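Local coordinates for protein cortical-lytic enzyme (Clostridium perfringens, PDB 5JIP) that probably acts as a lysozyme-type muramidase that cuts the glycan strands of spore-cortex peptidoglycan during germination, and carries a bound magnesium ion, at residues N27-A32 with R64-P69; T123-V128 with F161-K166; R143-L148 with T306-K311; V264-N269 with F288-G293. All blocks are in the same frame, centred on the assembly; numbering follows the deposited sequence.

Interaction 1 (N27-A32 with R64-P69)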
# COMPACT_ATOMS: atom_id res chain seq x y z
N ASN A 27 -1.62 10.78 -36.20
CA ASN A 27 -1.23 9.45 -36.64
C ASN A 27 -0.83 8.63 -35.42
O ASN A 27 0.28 8.76 -34.90
CB ASN A 27 -0.09 9.50 -37.64
CG ASN A 27 0.20 8.16 -38.22
OD1 ASN A 27 0.00 7.13 -37.56
ND2 ASN A 27 0.64 8.14 -39.48
N PHE A 28 -1.73 7.76 -34.99
CA PHE A 28 -1.51 7.02 -33.75
C PHE A 28 -0.43 5.98 -33.91
O PHE A 28 0.25 5.64 -32.94
CB PHE A 28 -2.81 6.38 -33.29
CG PHE A 28 -3.79 7.39 -32.74
CD1 PHE A 28 -3.63 7.90 -31.45
CD2 PHE A 28 -4.87 7.83 -33.51
CE1 PHE A 28 -4.53 8.81 -30.94
CE2 PHE A 28 -5.76 8.75 -33.02
CZ PHE A 28 -5.61 9.24 -31.71
N LEU A 29 -0.22 5.48 -35.12
CA LEU A 29 0.88 4.55 -35.30
C LEU A 29 2.21 5.24 -35.02
O LEU A 29 3.14 4.64 -34.46
CB LEU A 29 0.85 3.94 -36.71
CG LEU A 29 1.83 2.80 -36.93
CD1 LEU A 29 1.56 1.66 -35.96
CD2 LEU A 29 1.75 2.31 -38.37
N THR A 30 2.33 6.51 -35.40
CA THR A 30 3.54 7.25 -35.09
C THR A 30 3.65 7.54 -33.60
O THR A 30 4.72 7.38 -33.00
CB THR A 30 3.54 8.54 -35.89
OG1 THR A 30 3.47 8.22 -37.28
CG2 THR A 30 4.80 9.38 -35.63
N LEU A 31 2.54 7.94 -32.97
CA LEU A 31 2.57 8.24 -31.55
C LEU A 31 2.90 7.00 -30.71
O LEU A 31 3.46 7.12 -29.62
CB LEU A 31 1.23 8.82 -31.13
CG LEU A 31 0.89 10.22 -31.68
CD1 LEU A 31 -0.49 10.65 -31.21
CD2 LEU A 31 1.95 11.24 -31.25
N ALA A 32 2.52 5.82 -31.18
CA ALA A 32 2.81 4.60 -30.43
C ALA A 32 4.30 4.43 -30.21
O ALA A 32 4.72 3.76 -29.25
CB ALA A 32 2.25 3.38 -31.17
N ARG A 64 -6.61 1.82 -28.22
CA ARG A 64 -6.73 0.48 -27.67
C ARG A 64 -6.27 -0.56 -28.68
O ARG A 64 -5.59 -1.53 -28.32
CB ARG A 64 -8.18 0.20 -27.27
CG ARG A 64 -8.54 0.76 -25.84
CD ARG A 64 -8.02 -0.18 -24.78
NE ARG A 64 -8.14 0.33 -23.41
CZ ARG A 64 -9.24 0.23 -22.67
NH1 ARG A 64 -10.34 -0.33 -23.18
NH2 ARG A 64 -9.24 0.69 -21.41
N ARG A 65 -6.62 -0.35 -29.95
CA ARG A 65 -6.22 -1.31 -30.98
C ARG A 65 -4.69 -1.38 -31.06
O ARG A 65 -4.12 -2.45 -31.30
CB ARG A 65 -6.82 -0.92 -32.34
CG ARG A 65 -6.69 -2.05 -33.42
CD ARG A 65 -7.20 -1.62 -34.80
NE ARG A 65 -6.28 -0.64 -35.32
CZ ARG A 65 -5.10 -0.92 -35.85
NH1 ARG A 65 -4.73 -2.18 -36.03
NH2 ARG A 65 -4.31 0.07 -36.21
N LEU A 66 -4.02 -0.25 -30.87
CA LEU A 66 -2.57 -0.19 -30.97
C LEU A 66 -1.86 -0.46 -29.65
O LEU A 66 -0.62 -0.48 -29.62
CB LEU A 66 -2.13 1.18 -31.49
CG LEU A 66 -2.54 1.48 -32.93
CD1 LEU A 66 -2.19 2.91 -33.29
CD2 LEU A 66 -1.91 0.52 -33.86
N GLY A 67 -2.60 -0.68 -28.57
CA GLY A 67 -1.96 -0.94 -27.31
C GLY A 67 -1.36 0.28 -26.66
O GLY A 67 -0.49 0.13 -25.80
N ILE A 68 -1.78 1.48 -27.05
CA ILE A 68 -1.24 2.71 -26.46
C ILE A 68 -2.03 3.01 -25.19
O ILE A 68 -3.25 3.20 -25.26
CB ILE A 68 -1.32 3.91 -27.40
CG1 ILE A 68 -0.63 3.62 -28.75
CG2 ILE A 68 -0.66 5.12 -26.74
CD1 ILE A 68 -0.90 4.69 -29.78
N PRO A 69 -1.38 3.08 -24.03
CA PRO A 69 -2.13 3.40 -22.80
C PRO A 69 -2.89 4.70 -22.98
O PRO A 69 -2.32 5.73 -23.33
CB PRO A 69 -1.05 3.50 -21.73
CG PRO A 69 0.07 2.62 -22.26
CD PRO A 69 0.04 2.82 -23.75
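A32 and I68 bring the two backbones nearest each other, their CA atoms 6.0 Å apart, where the opening turn of helix 28-34 faces the C-terminal end of helix 56-66 and the residues just beyond it. The N-terminal turn starts at N27, the N-cap, whose OD1 takes the amide of T30 from above its carbonyl plane and that of L29 more weakly. On the other side the chain leaves its helix through G67, which has positive phi and completes a Schellman motif, and L66 and I68, on either side of G67 in sequence, both point toward the first helix. Both reach across with methyl groups. L66 CD1 presses on F28 CB at 3.5 Å, while L66 CD2 lies 4.2 Å from L29 CD1 nearer the surface. I68 CG1 stands anti to the carbonyl carbon (chi1 -55°), and the extended chain beyond it delivers I68 CD1 to A32 CB at 3.7 Å. I68 CD1 also abuts the backbone O of F28 at 3.5 Å. The F28 ring itself turns away to meet F59 edge-to-face. Helices 28-34 and 56-66, packed together through these residues against I38 of strand 38-44 in the parallel sheet, fit the alpha/beta (TIM-type) barrel of glycoside hydrolase family 25.

Interaction 2 (T123-V128 with F161-K166)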
# COMPACT_ATOMS: atom_id res chain seq x y z
N THR A 123 -16.92 31.16 -4.89
CA THR A 123 -15.91 31.16 -3.85
C THR A 123 -15.04 29.90 -3.97
O THR A 123 -15.41 28.91 -4.62
CB THR A 123 -16.56 31.21 -2.47
OG1 THR A 123 -17.19 29.96 -2.20
CG2 THR A 123 -17.60 32.29 -2.39
N THR A 124 -13.87 29.96 -3.35
CA THR A 124 -13.03 28.77 -3.28
C THR A 124 -13.77 27.60 -2.65
O THR A 124 -13.65 26.45 -3.11
CB THR A 124 -11.76 29.09 -2.51
OG1 THR A 124 -11.08 30.15 -3.20
CG2 THR A 124 -10.86 27.85 -2.39
N THR A 125 -14.56 27.85 -1.60
CA THR A 125 -15.34 26.76 -1.01
C THR A 125 -16.31 26.19 -2.02
O THR A 125 -16.46 24.97 -2.14
CB THR A 125 -16.09 27.24 0.24
OG1 THR A 125 -15.15 27.76 1.20
CG2 THR A 125 -16.90 26.10 0.88
N GLU A 126 -17.00 27.06 -2.76
CA GLU A 126 -17.97 26.57 -3.73
C GLU A 126 -17.29 25.77 -4.84
O GLU A 126 -17.80 24.71 -5.24
CB GLU A 126 -18.76 27.75 -4.30
CG GLU A 126 -19.72 28.36 -3.29
CD GLU A 126 -20.33 29.66 -3.76
OE1 GLU A 126 -19.63 30.45 -4.44
OE2 GLU A 126 -21.53 29.88 -3.44
N LEU A 127 -16.16 26.25 -5.35
CA LEU A 127 -15.49 25.54 -6.44
C LEU A 127 -14.98 24.19 -5.95
O LEU A 127 -15.23 23.15 -6.58
CB LEU A 127 -14.35 26.37 -7.00
CG LEU A 127 -13.53 25.72 -8.13
CD1 LEU A 127 -14.41 25.42 -9.32
CD2 LEU A 127 -12.38 26.60 -8.59
N VAL A 128 -14.29 24.18 -4.81
CA VAL A 128 -13.73 22.93 -4.31
C VAL A 128 -14.85 21.96 -3.93
O VAL A 128 -14.74 20.76 -4.20
CB VAL A 128 -12.77 23.21 -3.14
CG1 VAL A 128 -12.35 21.92 -2.45
CG2 VAL A 128 -11.50 23.97 -3.59
N PHE A 161 -6.47 26.71 -3.59
CA PHE A 161 -7.47 25.69 -3.28
C PHE A 161 -7.54 25.41 -1.78
O PHE A 161 -7.98 24.34 -1.34
CB PHE A 161 -7.21 24.37 -4.03
CG PHE A 161 -7.63 24.38 -5.46
CD1 PHE A 161 -8.14 25.52 -6.08
CD2 PHE A 161 -7.54 23.21 -6.20
CE1 PHE A 161 -8.54 25.48 -7.43
CE2 PHE A 161 -7.93 23.18 -7.52
CZ PHE A 161 -8.42 24.33 -8.14
N LYS A 162 -7.16 26.39 -0.97
CA LYS A 162 -7.34 26.29 0.48
C LYS A 162 -8.76 26.69 0.83
O LYS A 162 -9.21 27.78 0.49
CB LYS A 162 -6.34 27.18 1.20
CG LYS A 162 -6.39 27.01 2.72
CD LYS A 162 -5.23 27.71 3.40
CE LYS A 162 -5.16 27.33 4.87
NZ LYS A 162 -4.13 28.10 5.65
N VAL A 163 -9.48 25.79 1.49
CA VAL A 163 -10.87 26.03 1.88
C VAL A 163 -10.88 26.50 3.32
O VAL A 163 -10.37 25.79 4.19
CB VAL A 163 -11.72 24.78 1.71
CG1 VAL A 163 -13.14 25.02 2.28
CG2 VAL A 163 -11.76 24.40 0.23
N PRO A 164 -11.47 27.66 3.62
CA PRO A 164 -11.55 28.12 5.02
C PRO A 164 -12.08 27.05 5.96
O PRO A 164 -13.13 26.45 5.73
CB PRO A 164 -12.52 29.31 4.92
CG PRO A 164 -12.27 29.86 3.55
CD PRO A 164 -12.01 28.65 2.68
N GLY A 165 -11.34 26.79 7.03
CA GLY A 165 -11.74 25.79 8.00
C GLY A 165 -11.45 24.35 7.64
O GLY A 165 -11.61 23.47 8.50
N LYS A 166 -10.99 24.06 6.42
CA LYS A 166 -10.98 22.70 5.91
C LYS A 166 -9.67 22.29 5.26
O LYS A 166 -9.58 21.17 4.74
CB LYS A 166 -12.12 22.50 4.89
CG LYS A 166 -13.52 22.69 5.45
CD LYS A 166 -13.90 21.54 6.37
CE LYS A 166 -15.33 21.71 6.91
NZ LYS A 166 -16.34 21.63 5.83
O HOH W 1 -15.25 27.11 3.85
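V128 meets V163 with every carbon of its side chain, and it shows how a branched residue in the first turns of a helix can grip a passing loop. V128 CB lies 3.7 Å from V163 CG2. V128 CG1, held anti to the backbone N (chi1 170°), touches V163 CG2, also at 3.7 Å. The other branch packs against that methyl as well and continues to the next aromatic ring, V128 CG2 coming within 4.3 Å of F161 CG at an oblique approach. L127 CD2 adds a second oblique contact, 4.2 Å from F161 CE1. One turn earlier the neighbours are more polar: T124 CG2 rests 3.3 Å from the carbonyl O of K162, and T125 OG1 sits beside V163 CG1 and P164 CD. The T125 hydroxyl is also linked by a water to P164 O, the water donating to that carbonyl at 2.9 Å. Helix 124-142 is secured at its start by a capping box between T123 and E126, and F154 of helix 152-157 packs on both L127 and F161. The contact therefore grades from an apolar interior of valine, leucine and phenylalanine to a hydrated margin, where the single bridge between the segments is made through solvent.

Interaction 3 (R143-L148 with T306-K311)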
# COMPACT_ATOMS: atom_id res chain seq x y z
N ARG A 143 -15.32 2.75 -8.84
CA ARG A 143 -14.19 2.19 -8.11
C ARG A 143 -12.85 2.56 -8.76
O ARG A 143 -11.86 1.87 -8.54
CB ARG A 143 -14.31 0.67 -7.96
CG ARG A 143 -13.61 0.14 -6.70
CD ARG A 143 -13.49 -1.38 -6.71
NE ARG A 143 -12.93 -1.90 -5.47
CZ ARG A 143 -12.37 -3.09 -5.35
NH1 ARG A 143 -12.28 -3.91 -6.38
NH2 ARG A 143 -11.89 -3.48 -4.19
N ARG A 144 -12.82 3.61 -9.57
CA ARG A 144 -11.61 4.15 -10.18
C ARG A 144 -11.26 5.49 -9.57
O ARG A 144 -12.13 6.37 -9.45
CB ARG A 144 -11.75 4.33 -11.70
CG ARG A 144 -11.85 3.06 -12.51
CD ARG A 144 -10.54 2.33 -12.55
NE ARG A 144 -9.46 3.13 -13.16
CZ ARG A 144 -9.17 3.18 -14.46
NH1 ARG A 144 -9.86 2.49 -15.37
NH2 ARG A 144 -8.16 3.93 -14.87
N ARG A 145 -9.99 5.68 -9.26
CA ARG A 145 -9.48 6.99 -8.88
C ARG A 145 -9.61 8.02 -10.00
O ARG A 145 -9.32 7.75 -11.17
CB ARG A 145 -8.01 6.91 -8.50
CG ARG A 145 -7.65 6.04 -7.32
CD ARG A 145 -8.32 6.47 -6.02
NE ARG A 145 -8.32 7.90 -5.74
CZ ARG A 145 -7.34 8.57 -5.14
NH1 ARG A 145 -6.22 7.97 -4.81
NH2 ARG A 145 -7.48 9.87 -4.89
N LEU A 146 -10.01 9.22 -9.60
CA LEU A 146 -10.14 10.37 -10.48
C LEU A 146 -8.95 11.31 -10.31
O LEU A 146 -8.65 11.74 -9.19
CB LEU A 146 -11.44 11.11 -10.17
CG LEU A 146 -11.76 12.34 -11.01
CD1 LEU A 146 -12.05 11.92 -12.46
CD2 LEU A 146 -12.93 13.10 -10.43
N MET A 147 -8.27 11.64 -11.41
CA MET A 147 -7.20 12.64 -11.40
C MET A 147 -7.78 14.01 -11.75
O MET A 147 -8.71 14.12 -12.55
CB MET A 147 -6.09 12.26 -12.39
CG MET A 147 -4.99 13.32 -12.55
SD MET A 147 -3.37 12.66 -12.98
CE MET A 147 -3.66 12.13 -14.65
N LEU A 148 -7.25 15.05 -11.08
CA LEU A 148 -7.62 16.44 -11.33
C LEU A 148 -6.59 17.11 -12.22
O LEU A 148 -5.39 17.07 -11.94
CB LEU A 148 -7.75 17.23 -10.02
CG LEU A 148 -8.14 18.71 -10.21
CD1 LEU A 148 -9.53 18.78 -10.70
CD2 LEU A 148 -7.96 19.47 -8.89
N THR A 306 -1.91 4.12 -5.28
CA THR A 306 -2.94 5.15 -5.22
C THR A 306 -4.34 4.56 -5.22
O THR A 306 -5.31 5.30 -5.30
CB THR A 306 -2.74 6.17 -6.35
OG1 THR A 306 -2.44 5.52 -7.59
CG2 THR A 306 -1.56 7.09 -6.01
N GLY A 307 -4.48 3.24 -5.06
CA GLY A 307 -5.77 2.68 -4.71
C GLY A 307 -6.64 2.21 -5.85
O GLY A 307 -7.86 2.09 -5.66
N ASP A 308 -6.07 1.96 -7.03
CA ASP A 308 -6.77 1.25 -8.09
C ASP A 308 -6.50 -0.24 -8.03
O ASP A 308 -5.45 -0.70 -7.56
CB ASP A 308 -6.37 1.79 -9.46
CG ASP A 308 -7.07 3.10 -9.81
OD1 ASP A 308 -8.30 3.17 -9.68
OD2 ASP A 308 -6.38 4.08 -10.16
N PHE A 309 -7.46 -1.00 -8.55
CA PHE A 309 -7.48 -2.45 -8.50
C PHE A 309 -7.42 -3.06 -9.89
O PHE A 309 -7.80 -2.44 -10.89
CB PHE A 309 -8.75 -2.94 -7.82
CG PHE A 309 -8.97 -2.31 -6.50
CD1 PHE A 309 -9.61 -1.09 -6.41
CD2 PHE A 309 -8.49 -2.90 -5.35
CE1 PHE A 309 -9.81 -0.49 -5.17
CE2 PHE A 309 -8.66 -2.28 -4.12
CZ PHE A 309 -9.32 -1.07 -4.04
N SER A 310 -6.97 -4.31 -9.93
CA SER A 310 -7.15 -5.19 -11.09
C SER A 310 -8.56 -5.04 -11.61
O SER A 310 -9.52 -5.13 -10.85
CB SER A 310 -6.89 -6.66 -10.72
OG SER A 310 -5.60 -6.85 -10.15
N LYS A 311 -8.69 -4.84 -12.93
CA LYS A 311 -10.03 -4.69 -13.49
C LYS A 311 -10.86 -5.94 -13.23
O LYS A 311 -12.05 -5.85 -12.90
CB LYS A 311 -9.95 -4.40 -14.98
CG LYS A 311 -11.31 -4.08 -15.61
CD LYS A 311 -11.16 -3.77 -17.12
CE LYS A 311 -12.50 -3.40 -17.76
NZ LYS A 311 -13.33 -4.59 -17.97
O HOH W 2 -9.65 0.65 -9.65
O HOH W 3 -10.25 3.08 -6.61
O HOH W 4 -8.21 5.36 -12.03
O HOH W 5 -5.52 4.46 -13.35
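R143, where the chain leaves helix 124-142 with positive phi, lays its guanidinium flat on the F309 ring. The planes are 9° apart and R143 CZ stands 3.5 Å from the F309 ring centroid, almost on its normal, a cation-pi stack over the face. An extended chain from CG to NE carries the group there, and NH1 is paired with E301. The R143 carbonyl O takes part through water: one water donates to it and to D308 OD1 while accepting from F309 N, and a second lies between it and G307 O. R144 comes next, its chain bent at chi2 and chi3, which folds R144 NE back to 3.7 Å from D308 OD1, a long salt bridge with guanidinium and carboxylate nearly perpendicular. A water that accepts from NE lies close to D308 OD2 as well, and NH1 of R144 goes to G106 O. At R145 the bonds become direct. The R145 backbone N donates to the syn side of D308 OD1, 3.1 Å away and nearly straight at 168°. R145 CB and CG pass alongside D308 OD2, and the bends at chi2 and chi3 bring R145 NH1 to T306 O, a hydrogen bond of 2.9 Å on a lone pair in the carbonyl plane; NE pairs with E139. In the second subunit, Y270 packs on R143 and P275 on R145. The backbone N of D308 donates to OD1 of D304, a magnesium ligand. D308 is buried, and the R145 N-H, the long R144 pairing and the waters would together be expected to stabilise its negative charge, beside the separate R143-F309 stack.

Interaction 4 (V264-N269 with F288-G293)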
# COMPACT_ATOMS: atom_id res chain seq x y z
N VAL A 264 -7.72 -11.12 -1.29
CA VAL A 264 -8.14 -12.48 -1.64
C VAL A 264 -9.53 -12.73 -1.07
O VAL A 264 -9.86 -12.27 0.04
CB VAL A 264 -7.14 -13.52 -1.10
CG1 VAL A 264 -7.64 -14.94 -1.37
CG2 VAL A 264 -5.78 -13.29 -1.75
N PHE A 265 -10.33 -13.47 -1.83
CA PHE A 265 -11.73 -13.71 -1.49
C PHE A 265 -12.07 -15.19 -1.62
O PHE A 265 -11.56 -15.88 -2.52
CB PHE A 265 -12.63 -12.92 -2.40
CG PHE A 265 -12.39 -11.43 -2.35
CD1 PHE A 265 -11.42 -10.84 -3.15
CD2 PHE A 265 -13.15 -10.62 -1.51
CE1 PHE A 265 -11.20 -9.45 -3.10
CE2 PHE A 265 -12.93 -9.24 -1.44
CZ PHE A 265 -11.97 -8.65 -2.24
N VAL A 266 -12.95 -15.66 -0.73
CA VAL A 266 -13.51 -17.01 -0.78
C VAL A 266 -15.01 -16.86 -1.00
O VAL A 266 -15.72 -16.28 -0.15
CB VAL A 266 -13.22 -17.80 0.51
CG1 VAL A 266 -13.94 -19.16 0.45
CG2 VAL A 266 -11.72 -17.98 0.73
N ASN A 267 -15.50 -17.39 -2.12
CA ASN A 267 -16.89 -17.18 -2.52
C ASN A 267 -17.26 -15.72 -2.32
O ASN A 267 -18.31 -15.42 -1.74
CB ASN A 267 -17.82 -18.10 -1.73
CG ASN A 267 -17.58 -19.58 -1.99
OD1 ASN A 267 -17.15 -19.98 -3.08
ND2 ASN A 267 -17.88 -20.40 -1.01
N ASP A 268 -16.39 -14.80 -2.74
CA ASP A 268 -16.63 -13.35 -2.73
C ASP A 268 -16.61 -12.75 -1.33
O ASP A 268 -16.84 -11.54 -1.19
CB ASP A 268 -17.96 -12.98 -3.41
CG ASP A 268 -18.00 -13.39 -4.88
OD1 ASP A 268 -16.95 -13.34 -5.56
OD2 ASP A 268 -19.08 -13.78 -5.37
N ASN A 269 -16.37 -13.55 -0.30
CA ASN A 269 -16.18 -13.01 1.03
C ASN A 269 -14.70 -12.72 1.21
O ASN A 269 -13.85 -13.50 0.79
CB ASN A 269 -16.66 -13.99 2.09
CG ASN A 269 -18.13 -14.33 1.95
OD1 ASN A 269 -18.49 -15.46 1.62
ND2 ASN A 269 -18.97 -13.34 2.17
N PHE A 288 -15.65 -19.49 6.95
CA PHE A 288 -16.56 -19.36 5.82
C PHE A 288 -17.56 -20.51 5.81
O PHE A 288 -17.25 -21.63 6.23
CB PHE A 288 -15.78 -19.34 4.50
CG PHE A 288 -14.72 -18.30 4.47
CD1 PHE A 288 -15.01 -17.03 4.02
CD2 PHE A 288 -13.45 -18.57 4.93
CE1 PHE A 288 -14.05 -16.06 4.03
CE2 PHE A 288 -12.49 -17.62 4.93
CZ PHE A 288 -12.78 -16.36 4.48
N TYR A 289 -18.77 -20.21 5.32
CA TYR A 289 -19.80 -21.23 5.12
C TYR A 289 -19.45 -22.01 3.86
O TYR A 289 -19.74 -21.58 2.75
CB TYR A 289 -21.19 -20.61 4.97
CG TYR A 289 -21.67 -19.80 6.15
CD1 TYR A 289 -21.79 -20.37 7.42
CD2 TYR A 289 -22.04 -18.46 6.00
CE1 TYR A 289 -22.23 -19.61 8.50
CE2 TYR A 289 -22.48 -17.70 7.07
CZ TYR A 289 -22.58 -18.29 8.32
OH TYR A 289 -23.03 -17.54 9.38
N LEU A 290 -18.85 -23.19 4.02
CA LEU A 290 -18.42 -24.00 2.88
C LEU A 290 -19.14 -25.35 2.89
O LEU A 290 -18.62 -26.34 3.43
CB LEU A 290 -16.90 -24.19 2.91
CG LEU A 290 -16.08 -22.89 2.86
CD1 LEU A 290 -14.61 -23.19 2.99
CD2 LEU A 290 -16.36 -22.11 1.58
N PRO A 291 -20.33 -25.45 2.28
CA PRO A 291 -21.05 -26.73 2.27
C PRO A 291 -20.19 -27.85 1.71
O PRO A 291 -19.49 -27.69 0.71
CB PRO A 291 -22.26 -26.45 1.37
CG PRO A 291 -21.88 -25.27 0.56
CD PRO A 291 -21.02 -24.44 1.45
N LYS A 292 -20.23 -29.00 2.39
CA LYS A 292 -19.43 -30.14 1.96
C LYS A 292 -19.79 -30.52 0.53
O LYS A 292 -20.97 -30.57 0.15
CB LYS A 292 -19.65 -31.31 2.93
CG LYS A 292 -19.33 -32.68 2.33
CD LYS A 292 -19.55 -33.81 3.33
CE LYS A 292 -19.62 -35.15 2.58
NZ LYS A 292 -19.30 -36.32 3.47
N GLY A 293 -18.77 -30.76 -0.28
CA GLY A 293 -18.96 -31.18 -1.65
C GLY A 293 -19.24 -30.07 -2.65
O GLY A 293 -19.24 -30.34 -3.86
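F288 and V266 have the most surface buried here, at a type I' beta turn that runs from V266 to N269 and joins strands 259-266 and 269-275 into a beta hairpin. The turn is closed by two backbone bonds between V266 and N269, one in each direction. V266, the last residue of its strand, points its side chain at the F288 ring. V266 CB lies over one face, 4.0 Å from the F288 ring centroid and 12° off the normal, a CH-pi contact. N269, across the turn, brings its CB to the edge of the same ring, N269 CB lying 3.9 Å from F288 CE1, so the phenylalanine is touched on a face and at its rim by the two ends of one turn. With CG anti to the carbonyl carbon (chi1 -54°), the F288 ring is turned with one face to V266 CB. I283 of strand 280-284 and A271 of strand 269-275 lie against it too.

L290, two residues further along the loop, is the third main contributor. It meets V266 at about a right angle, with L290 CD2 4.0 Å from V266 CG1. V266 CG1 also comes within 4.2 Å of F288 CG, so it touches both residues. The polar end of N267 has its main partner elsewhere, OD1 accepting from the backbone N of K297 in strand 296-304. Its other branch turns to the loop, and there N267 ND2 rests 3.5 Å from L290 CD2.

The four contacts show that burial alone does not set the chemistry: the most central is the polar, hydrated one. Interactions 1, 2 and 3 are all partly buried, and interaction 4 alone is a surface contact. Interactions 1 and 2 both lie within the family 25 domain, about 40 Å apart between centres and on opposite sides of the chain's centre. Each joins the first turn of a helix to a segment outside it by mainly apolar packing. Interaction 3 joins that domain to the C-terminal strands. Interaction 4, between a hairpin turn and a loop, is apolar again. Interactions 2 and 3 touch, F161 CE2 lying 4.0 Å from L148 CD2, and helix 124-142 leads directly into interaction 3.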